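Local atomic coordinates of mosquitocidal toxin (Bacillus sphaericus, PDB entry 2CB4), a protein that probably acts as an ADP-ribosyltransferase, this chain being the catalytic domain of a larger insect-killing toxin that also carries ricin-type lectin repeats. Residues R77-D82 and T127-N132; L134-T139 and N269-N274. The protein carries 1 engineered substitution. All coordinates share one frame; numbering follows the deposited sequence.

Interaction 1. Residues R77-D82 and T127-N132; sequences RLLRWD and TRARYN
Arg-77 swings CG to the side opposite its backbone N (chi1 -173°) and stays extended as far as NE, while Tyr-131 keeps CG beside its own backbone N (chi1 -65°); the two side chains cross at about a right angle, and NH1 of Arg-77 meets OH of Tyr-131 at 3.1 Å in a weak, bent hydrogen bond. The contact is an antiparallel pairing of strands 78-82 and 123-131 in the mixed sheet of the ADP-ribosyltransferase catalytic domain. Leu-79 and Thr-127 form its hydrogen-bonded pair: Leu-79 N reaches Thr-127 O at 2.8 Å, and Thr-127 N returns the bond to Leu-79 O. Both side chains lie on one face of the sheet, where CG2 of Thr-127 packs 4.1 Å from CB of Leu-79. Beyond the non-hydrogen-bonded pair of Leu-78 and Arg-128, whose side chains diverge, Ala-129 N continues the pairing with a nearly straight bond (170°) to Arg-77 O. The Ala-129 methyl packs obliquely against the arginine, CB 3.5 Å from NH1 of Arg-77, and Leu-79 CD2 sits on one face of the guanidinium, offset toward its rim. This buried charge finds a stronger partner in the carboxylate of Glu-155. On Arg-128, NH2 turns to Glu-75 O, and a water 2.9 Å from its NE also lies 3.0 Å from Arg-77 O, bridging the two strands.

Interaction 2. Residues L134-T139 and N269-N274; sequences LGLEIT and NNLLNN
Leu-272 N points almost straight at Glu-137 O, 2.9 Å away with an N-H...O angle of 179°, although the donor lies well out of the carbonyl plane. A second backbone bond runs the other way, from Thr-139 N to Asn-270 O at 3.0 Å. Between them Ile-138 faces Leu-271 in a single bridge, their CA atoms 4.3 Å apart. This is a local example of how a loop can dock on a strand through two backbone hydrogen bonds without joining the sheet as a strand: the touching parts run 106° apart, and the loop bends in an inverse gamma turn centred on Leu-272.

Side chains fill in around the bridge. Glu-137 and Leu-272 lie alongside each other; their shared first torsion, with CG anti to the backbone N (chi1 -155° in Leu-272), carries both chains off in the same direction, and CD2 of Leu-272 lies 3.7 Å from the carboxylate carbon CD of Glu-137. Leu-271 doubles back with its CD2 branch, which touches CB of Leu-136 at 3.7 Å and also packs on CG2 of Ile-138. That same CG2 presses on Asn-269 O, while CD1 of Ile-138 runs beside the Asn-269 side chain.

In the next shell, Arg-77 holds the OE2 end of Glu-137 in a salt bridge, and OD1 of Asn-268 takes part in hydrogen bonds with both OG1 of Thr-139 and the backbone N of Asn-270, linking the two segments through a neighbour. The short strand 137-138 is paired antiparallel to strand 123-131, and the docked loop follows strand 264-265, which pairs with strand 142-143.

From the N terminus, the chain first passes through 77-82 and then makes a 44-residue excursion, which includes helices 86-92 and 111-117, before 127-132 returns to close interaction 1. Residues 134-139 follow almost at once and open interaction 2, which closes only 129 residues later at 269-274, after all the remaining strands. The two contacts are therefore in series, neither nested nor crossed. Arg-130 couples them physically: its NH1 probably bonds Thr-139 O and its NH2 probably bonds Asn-269 OD1, each at 2.7 Å. Through neighbouring strands 123-131 and 137-138, a late loop of the domain is thus tied to the mixed sheet.

Interaction 1. Residues R77-D82 and T127-N132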
ATOM      1  N   ARG A  77      48.054  -9.777  -5.319  1.00 27.20           N
ATOM      2  CA  ARG A  77      47.254 -10.218  -4.197  1.00 27.08           C
ATOM      3  C   ARG A  77      46.609  -9.014  -3.499  1.00 32.03           C
ATOM      4  O   ARG A  77      47.306  -8.094  -2.995  1.00 31.40           O
ATOM      5  CB  ARG A  77      48.125 -10.987  -3.211  1.00 25.04           C
ATOM      6  CG  ARG A  77      47.346 -11.630  -2.078  1.00 24.87           C
ATOM      7  CD  ARG A  77      48.215 -12.624  -1.362  1.00 24.06           C
ATOM      8  NE  ARG A  77      47.529 -13.253  -0.236  1.00 29.17           N
ATOM      9  CZ  ARG A  77      47.719 -12.928   1.036  1.00 42.79           C
ATOM     10  NH1 ARG A  77      48.588 -11.978   1.361  1.00 33.53           N
ATOM     11  NH2 ARG A  77      47.050 -13.563   1.993  1.00 29.85           N
ATOM     12  N   LEU A  78      45.278  -9.020  -3.496  1.00 27.39           N
ATOM     13  CA  LEU A  78      44.497  -7.934  -2.888  1.00 26.18           C
ATOM     14  C   LEU A  78      43.768  -8.419  -1.629  1.00 28.90           C
ATOM     15  O   LEU A  78      43.487  -9.615  -1.459  1.00 27.64           O
ATOM     16  CB  LEU A  78      43.491  -7.369  -3.889  1.00 25.54           C
ATOM     17  CG  LEU A  78      44.060  -6.867  -5.214  1.00 28.66           C
ATOM     18  CD1 LEU A  78      42.909  -6.582  -6.182  1.00 27.66           C
ATOM     19  CD2 LEU A  78      44.866  -5.591  -4.932  1.00 28.18           C
ATOM     20  N   LEU A  79      43.482  -7.475  -0.748  1.00 25.34           N
ATOM     21  CA  LEU A  79      42.806  -7.770   0.506  1.00 24.73           C
ATOM     22  C   LEU A  79      41.648  -6.823   0.721  1.00 28.69           C
ATOM     23  O   LEU A  79      41.677  -5.667   0.305  1.00 28.35           O
ATOM     24  CB  LEU A  79      43.784  -7.605   1.691  1.00 24.32           C
ATOM     25  CG  LEU A  79      45.107  -8.381   1.674  1.00 27.63           C
ATOM     26  CD1 LEU A  79      45.943  -7.896   2.862  1.00 26.98           C
ATOM     27  CD2 LEU A  79      44.840  -9.898   1.757  1.00 25.55           C
ATOM     28  N   ARG A  80      40.637  -7.313   1.417  1.00 25.48           N
ATOM     29  CA  ARG A  80      39.487  -6.489   1.777  1.00 24.06           C
ATOM     30  C   ARG A  80      38.987  -6.854   3.167  1.00 26.97           C
ATOM     31  O   ARG A  80      38.646  -7.999   3.431  1.00 26.65           O
ATOM     32  CB  ARG A  80      38.340  -6.568   0.767  1.00 19.78           C
ATOM     33  CG  ARG A  80      37.181  -5.775   1.261  1.00 20.55           C
ATOM     34  CD  ARG A  80      36.153  -5.467   0.215  1.00 25.72           C
ATOM     35  NE  ARG A  80      34.963  -4.961   0.875  1.00 23.43           N
ATOM     36  CZ  ARG A  80      34.573  -3.692   0.911  1.00 34.51           C
ATOM     37  NH1 ARG A  80      35.245  -2.746   0.274  1.00 26.95           N
ATOM     38  NH2 ARG A  80      33.478  -3.379   1.573  1.00 24.71           N
ATOM     39  N   TRP A  81      38.955  -5.862   4.046  1.00 24.03           N
ATOM     40  CA  TRP A  81      38.459  -6.015   5.409  1.00 23.14           C
ATOM     41  C   TRP A  81      36.959  -5.804   5.321  1.00 26.24           C
ATOM     42  O   TRP A  81      36.500  -4.796   4.779  1.00 24.63           O
ATOM     43  CB  TRP A  81      39.046  -4.920   6.299  1.00 21.19           C
ATOM     44  CG  TRP A  81      40.516  -5.125   6.539  1.00 21.29           C
ATOM     45  CD1 TRP A  81      41.574  -4.488   5.895  1.00 23.34           C
ATOM     46  CD2 TRP A  81      41.107  -5.989   7.520  1.00 20.62           C
ATOM     47  NE1 TRP A  81      42.767  -4.943   6.397  1.00 21.94           N
ATOM     48  CE2 TRP A  81      42.525  -5.867   7.387  1.00 23.63           C
ATOM     49  CE3 TRP A  81      40.589  -6.902   8.452  1.00 21.01           C
ATOM     50  CZ2 TRP A  81      43.419  -6.591   8.195  1.00 22.17           C
ATOM     51  CZ3 TRP A  81      41.488  -7.608   9.269  1.00 21.79           C
ATOM     52  CH2 TRP A  81      42.883  -7.434   9.141  1.00 22.14           C
ATOM     53  N   ASP A  82      36.190  -6.746   5.862  1.00 22.57           N
ATOM     54  CA  ASP A  82      34.732  -6.642   5.798  1.00 22.02           C
ATOM     55  C   ASP A  82      34.112  -7.329   7.013  1.00 25.56           C
ATOM     56  O   ASP A  82      34.610  -8.377   7.468  1.00 25.48           O
ATOM     57  CB  ASP A  82      34.198  -7.276   4.478  1.00 22.11           C
ATOM     58  CG  ASP A  82      32.910  -6.620   3.978  1.00 28.13           C
ATOM     59  OD1 ASP A  82      31.887  -6.719   4.682  1.00 30.55           O
ATOM     60  OD2 ASP A  82      32.893  -6.008   2.883  1.00 28.21           O
ATOM     61  N   THR A 127      42.781  -3.305  -0.775  1.00 27.73           N
ATOM     62  CA  THR A 127      44.070  -2.758  -0.436  1.00 27.31           C
ATOM     63  C   THR A 127      45.079  -3.860  -0.796  1.00 31.70           C
ATOM     64  O   THR A 127      44.769  -5.039  -0.752  1.00 29.38           O
ATOM     65  CB  THR A 127      44.158  -2.303   1.071  1.00 30.38           C
ATOM     66  OG1 THR A 127      45.414  -1.652   1.309  1.00 35.06           O
ATOM     67  CG2 THR A 127      44.036  -3.486   2.031  1.00 22.01           C
ATOM     68  N   ARG A 128      46.285  -3.466  -1.167  1.00 30.64           N
ATOM     69  CA  ARG A 128      47.303  -4.443  -1.545  1.00 29.74           C
ATOM     70  C   ARG A 128      47.909  -5.180  -0.387  1.00 31.16           C
ATOM     71  O   ARG A 128      48.161  -4.589   0.657  1.00 29.55           O
ATOM     72  CB  ARG A 128      48.430  -3.759  -2.330  1.00 29.14           C
ATOM     73  CG  ARG A 128      47.952  -2.922  -3.524  1.00 37.81           C
ATOM     74  CD  ARG A 128      49.123  -2.386  -4.320  1.00 38.85           C
ATOM     75  NE  ARG A 128      49.863  -3.467  -4.953  1.00 55.07           N
ATOM     76  CZ  ARG A 128      51.167  -3.450  -5.217  1.00 71.86           C
ATOM     77  NH1 ARG A 128      51.898  -2.395  -4.906  1.00 69.04           N
ATOM     78  NH2 ARG A 128      51.743  -4.499  -5.796  1.00 48.33           N
ATOM     79  N   ALA A 129      48.185  -6.475  -0.590  1.00 28.19           N
ATOM     80  CA  ALA A 129      48.885  -7.263   0.414  1.00 28.18           C
ATOM     81  C   ALA A 129      50.326  -6.645   0.451  1.00 34.45           C
ATOM     82  O   ALA A 129      50.843  -6.160  -0.570  1.00 33.47           O
ATOM     83  CB  ALA A 129      48.923  -8.725   0.001  1.00 28.16           C
ATOM     84  N   ARG A 130      50.948  -6.621   1.626  1.00 32.75           N
ATOM     85  CA  ARG A 130      52.266  -6.025   1.775  1.00 32.70           C
ATOM     86  C   ARG A 130      53.337  -7.044   2.099  1.00 37.64           C
ATOM     87  O   ARG A 130      53.128  -7.962   2.894  1.00 36.81           O
ATOM     88  CB  ARG A 130      52.250  -4.965   2.859  1.00 31.14           C
ATOM     89  CG  ARG A 130      51.469  -3.740   2.520  1.00 33.14           C
ATOM     90  CD  ARG A 130      51.431  -2.869   3.756  1.00 39.07           C
ATOM     91  NE  ARG A 130      52.622  -2.040   3.834  1.00 39.10           N
ATOM     92  CZ  ARG A 130      53.475  -1.989   4.855  1.00 46.72           C
ATOM     93  NH1 ARG A 130      53.314  -2.695   5.963  1.00 31.46           N
ATOM     94  NH2 ARG A 130      54.506  -1.174   4.767  1.00 31.87           N
ATOM     95  N   TYR A 131      54.499  -6.863   1.477  1.00 35.77           N
ATOM     96  CA  TYR A 131      55.621  -7.787   1.659  1.00 35.17           C
ATOM     97  C   TYR A 131      56.897  -7.055   1.961  1.00 40.67           C
ATOM     98  O   TYR A 131      57.065  -5.910   1.556  1.00 39.57           O
ATOM     99  CB  TYR A 131      55.783  -8.632   0.381  1.00 34.28           C
ATOM    100  CG  TYR A 131      54.582  -9.510   0.149  1.00 33.35           C
ATOM    101  CD1 TYR A 131      54.497 -10.776   0.750  1.00 35.74           C
ATOM    102  CD2 TYR A 131      53.490  -9.049  -0.567  1.00 32.70           C
ATOM    103  CE1 TYR A 131      53.366 -11.563   0.603  1.00 36.26           C
ATOM    104  CE2 TYR A 131      52.343  -9.840  -0.731  1.00 33.35           C
ATOM    105  CZ  TYR A 131      52.286 -11.077  -0.126  1.00 40.16           C
ATOM    106  OH  TYR A 131      51.179 -11.861  -0.288  1.00 42.00           O
ATOM    107  N   ASN A 132      57.799  -7.703   2.688  1.00 40.24           N
ATOM    108  CA  ASN A 132      59.104  -7.077   2.947  1.00 41.03           C
ATOM    109  C   ASN A 132      60.043  -7.431   1.763  1.00 50.40           C
ATOM    110  O   ASN A 132      59.608  -7.998   0.742  1.00 49.32           O
ATOM    111  CB  ASN A 132      59.704  -7.444   4.320  1.00 32.48           C
ATOM    112  CG  ASN A 132      60.111  -8.872   4.417  1.00 48.91           C
ATOM    113  OD1 ASN A 132      60.096  -9.614   3.428  1.00 45.24           O
ATOM    114  ND2 ASN A 132      60.411  -9.308   5.634  1.00 40.90           N
TER
HETATM  115  O   HOH W   1      48.516  -6.050  -4.902  1.00 25.59           O

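Interaction 2. Residues L134-T139 and N269-N274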
ATOM      1  N   LEU A 134      62.389  -9.653   1.514  1.00 51.73           N
ATOM      2  CA  LEU A 134      62.578 -11.084   1.396  1.00 51.52           C
ATOM      3  C   LEU A 134      61.322 -11.719   0.826  1.00 54.52           C
ATOM      4  O   LEU A 134      61.249 -12.950   0.723  1.00 54.71           O
ATOM      5  CB  LEU A 134      62.820 -11.687   2.771  1.00 52.14           C
ATOM      6  CG  LEU A 134      64.037 -11.129   3.502  1.00 58.15           C
ATOM      7  CD1 LEU A 134      64.134 -11.749   4.893  1.00 58.81           C
ATOM      8  CD2 LEU A 134      65.258 -11.473   2.693  1.00 60.17           C
ATOM      9  N   GLY A 135      60.318 -10.892   0.511  1.00 49.79           N
ATOM     10  CA  GLY A 135      59.041 -11.394  -0.032  1.00 48.41           C
ATOM     11  C   GLY A 135      58.128 -12.051   1.026  1.00 49.86           C
ATOM     12  O   GLY A 135      57.234 -12.837   0.692  1.00 50.38           O
ATOM     13  N   LEU A 136      58.376 -11.744   2.294  1.00 43.67           N
ATOM     14  CA  LEU A 136      57.570 -12.257   3.399  1.00 42.68           C
ATOM     15  C   LEU A 136      56.469 -11.217   3.700  1.00 42.93           C
ATOM     16  O   LEU A 136      56.717  -9.997   3.634  1.00 42.24           O
ATOM     17  CB  LEU A 136      58.441 -12.437   4.645  1.00 43.04           C
ATOM     18  CG  LEU A 136      59.567 -13.473   4.542  1.00 47.64           C
ATOM     19  CD1 LEU A 136      60.270 -13.641   5.880  1.00 47.71           C
ATOM     20  CD2 LEU A 136      58.999 -14.782   4.093  1.00 47.19           C
ATOM     21  N   GLU A 137      55.270 -11.693   4.027  1.00 36.72           N
ATOM     22  CA  GLU A 137      54.145 -10.801   4.322  1.00 34.58           C
ATOM     23  C   GLU A 137      54.292 -10.000   5.606  1.00 36.12           C
ATOM     24  O   GLU A 137      54.647 -10.540   6.671  1.00 35.85           O
ATOM     25  CB  GLU A 137      52.803 -11.551   4.341  1.00 35.21           C
ATOM     26  CG  GLU A 137      51.619 -10.626   4.166  1.00 40.89           C
ATOM     27  CD  GLU A 137      50.269 -11.320   4.139  1.00 50.55           C
ATOM     28  OE1 GLU A 137      50.190 -12.529   4.416  1.00 44.13           O
ATOM     29  OE2 GLU A 137      49.273 -10.631   3.863  1.00 39.16           O
ATOM     30  N   ILE A 138      53.987  -8.710   5.502  1.00 31.04           N
ATOM     31  CA  ILE A 138      54.012  -7.810   6.654  1.00 31.11           C
ATOM     32  C   ILE A 138      52.605  -7.186   6.810  1.00 35.60           C
ATOM     33  O   ILE A 138      51.742  -7.356   5.952  1.00 34.14           O
ATOM     34  CB  ILE A 138      55.129  -6.722   6.546  1.00 33.37           C
ATOM     35  CG1 ILE A 138      54.961  -5.901   5.269  1.00 32.98           C
ATOM     36  CG2 ILE A 138      56.517  -7.383   6.599  1.00 31.91           C
ATOM     37  CD1 ILE A 138      55.915  -4.719   5.189  1.00 29.59           C
ATOM     38  N   THR A 139      52.366  -6.505   7.929  1.00 32.41           N
ATOM     39  CA  THR A 139      51.069  -5.914   8.218  1.00 30.96           C
ATOM     40  C   THR A 139      50.507  -5.038   7.093  1.00 34.28           C
ATOM     41  O   THR A 139      51.161  -4.094   6.652  1.00 33.76           O
ATOM     42  CB  THR A 139      51.122  -5.142   9.542  1.00 34.26           C
ATOM     43  OG1 THR A 139      51.807  -5.945  10.506  1.00 30.44           O
ATOM     44  CG2 THR A 139      49.709  -4.830  10.062  1.00 31.07           C
ATOM     45  N   ASN A 269      55.342  -2.544  10.230  1.00 37.24           N
ATOM     46  CA  ASN A 269      55.881  -3.367   9.151  1.00 36.63           C
ATOM     47  C   ASN A 269      56.335  -4.698   9.676  1.00 41.25           C
ATOM     48  O   ASN A 269      57.226  -5.326   9.112  1.00 42.47           O
ATOM     49  CB  ASN A 269      57.069  -2.694   8.497  1.00 32.59           C
ATOM     50  CG  ASN A 269      56.704  -1.400   7.819  1.00 52.70           C
ATOM     51  OD1 ASN A 269      55.633  -1.250   7.240  1.00 47.97           O
ATOM     52  ND2 ASN A 269      57.622  -0.469   7.846  1.00 47.59           N
ATOM     53  N   ASN A 270      55.729  -5.129  10.764  1.00 36.80           N
ATOM     54  CA  ASN A 270      56.075  -6.402  11.352  1.00 36.53           C
ATOM     55  C   ASN A 270      55.614  -7.553  10.490  1.00 42.70           C
ATOM     56  O   ASN A 270      54.691  -7.416   9.667  1.00 43.03           O
ATOM     57  CB  ASN A 270      55.469  -6.518  12.746  1.00 34.86           C
ATOM     58  CG  ASN A 270      55.951  -5.427  13.668  1.00 52.25           C
ATOM     59  OD1 ASN A 270      56.945  -4.744  13.383  1.00 50.74           O
ATOM     60  ND2 ASN A 270      55.233  -5.219  14.753  1.00 40.86           N
ATOM     61  N   LEU A 271      56.262  -8.694  10.676  1.00 40.09           N
ATOM     62  CA  LEU A 271      55.903  -9.869   9.929  1.00 40.42           C
ATOM     63  C   LEU A 271      54.533 -10.349  10.395  1.00 45.63           C
ATOM     64  O   LEU A 271      54.226 -10.386  11.601  1.00 45.32           O
ATOM     65  CB  LEU A 271      56.945 -10.972  10.113  1.00 40.45           C
ATOM     66  CG  LEU A 271      58.344 -10.767   9.503  1.00 44.63           C
ATOM     67  CD1 LEU A 271      59.247 -11.874  10.063  1.00 43.54           C
ATOM     68  CD2 LEU A 271      58.322 -10.814   7.970  1.00 44.77           C
ATOM     69  N   LEU A 272      53.719 -10.718   9.422  1.00 42.54           N
ATOM     70  CA  LEU A 272      52.396 -11.204   9.692  1.00 42.90           C
ATOM     71  C   LEU A 272      52.529 -12.694   9.852  1.00 51.07           C
ATOM     72  O   LEU A 272      52.003 -13.458   9.061  1.00 51.45           O
ATOM     73  CB  LEU A 272      51.489 -10.866   8.510  1.00 42.52           C
ATOM     74  CG  LEU A 272      50.020 -10.750   8.856  1.00 45.74           C
ATOM     75  CD1 LEU A 272      49.778  -9.658   9.911  1.00 44.63           C
ATOM     76  CD2 LEU A 272      49.269 -10.507   7.579  1.00 47.89           C
ATOM     77  N   ASN A 273      53.261 -13.107  10.877  1.00 50.50           N
ATOM     78  CA  ASN A 273      53.514 -14.521  11.104  1.00 52.22           C
ATOM     79  C   ASN A 273      52.972 -15.087  12.423  1.00 59.85           C
ATOM     80  O   ASN A 273      53.357 -16.193  12.836  1.00 61.27           O
ATOM     81  CB  ASN A 273      55.025 -14.814  10.977  1.00 53.06           C
ATOM     82  CG  ASN A 273      55.875 -14.121  12.059  1.00 70.17           C
ATOM     83  OD1 ASN A 273      55.359 -13.548  13.036  1.00 59.49           O
ATOM     84  ND2 ASN A 273      57.192 -14.167  11.874  1.00 65.00           N
ATOM     85  N   ASN A 274      52.094 -14.330  13.074  1.00 55.73           N
ATOM     86  CA  ASN A 274      51.483 -14.749  14.342  1.00 54.41           C
ATOM     87  C   ASN A 274      49.960 -14.949  14.156  1.00 55.68           C
ATOM     88  O   ASN A 274      49.432 -14.869  13.026  1.00 55.75           O
ATOM     89  CB  ASN A 274      51.747 -13.695  15.427  1.00 54.85           C
ATOM     90  CG  ASN A 274      51.659 -12.273  14.893  1.00 75.75           C
ATOM     91  OD1 ASN A 274      50.954 -11.982  13.900  1.00 78.61           O
ATOM     92  ND2 ASN A 274      52.430 -11.396  15.493  1.00 62.56           N
TER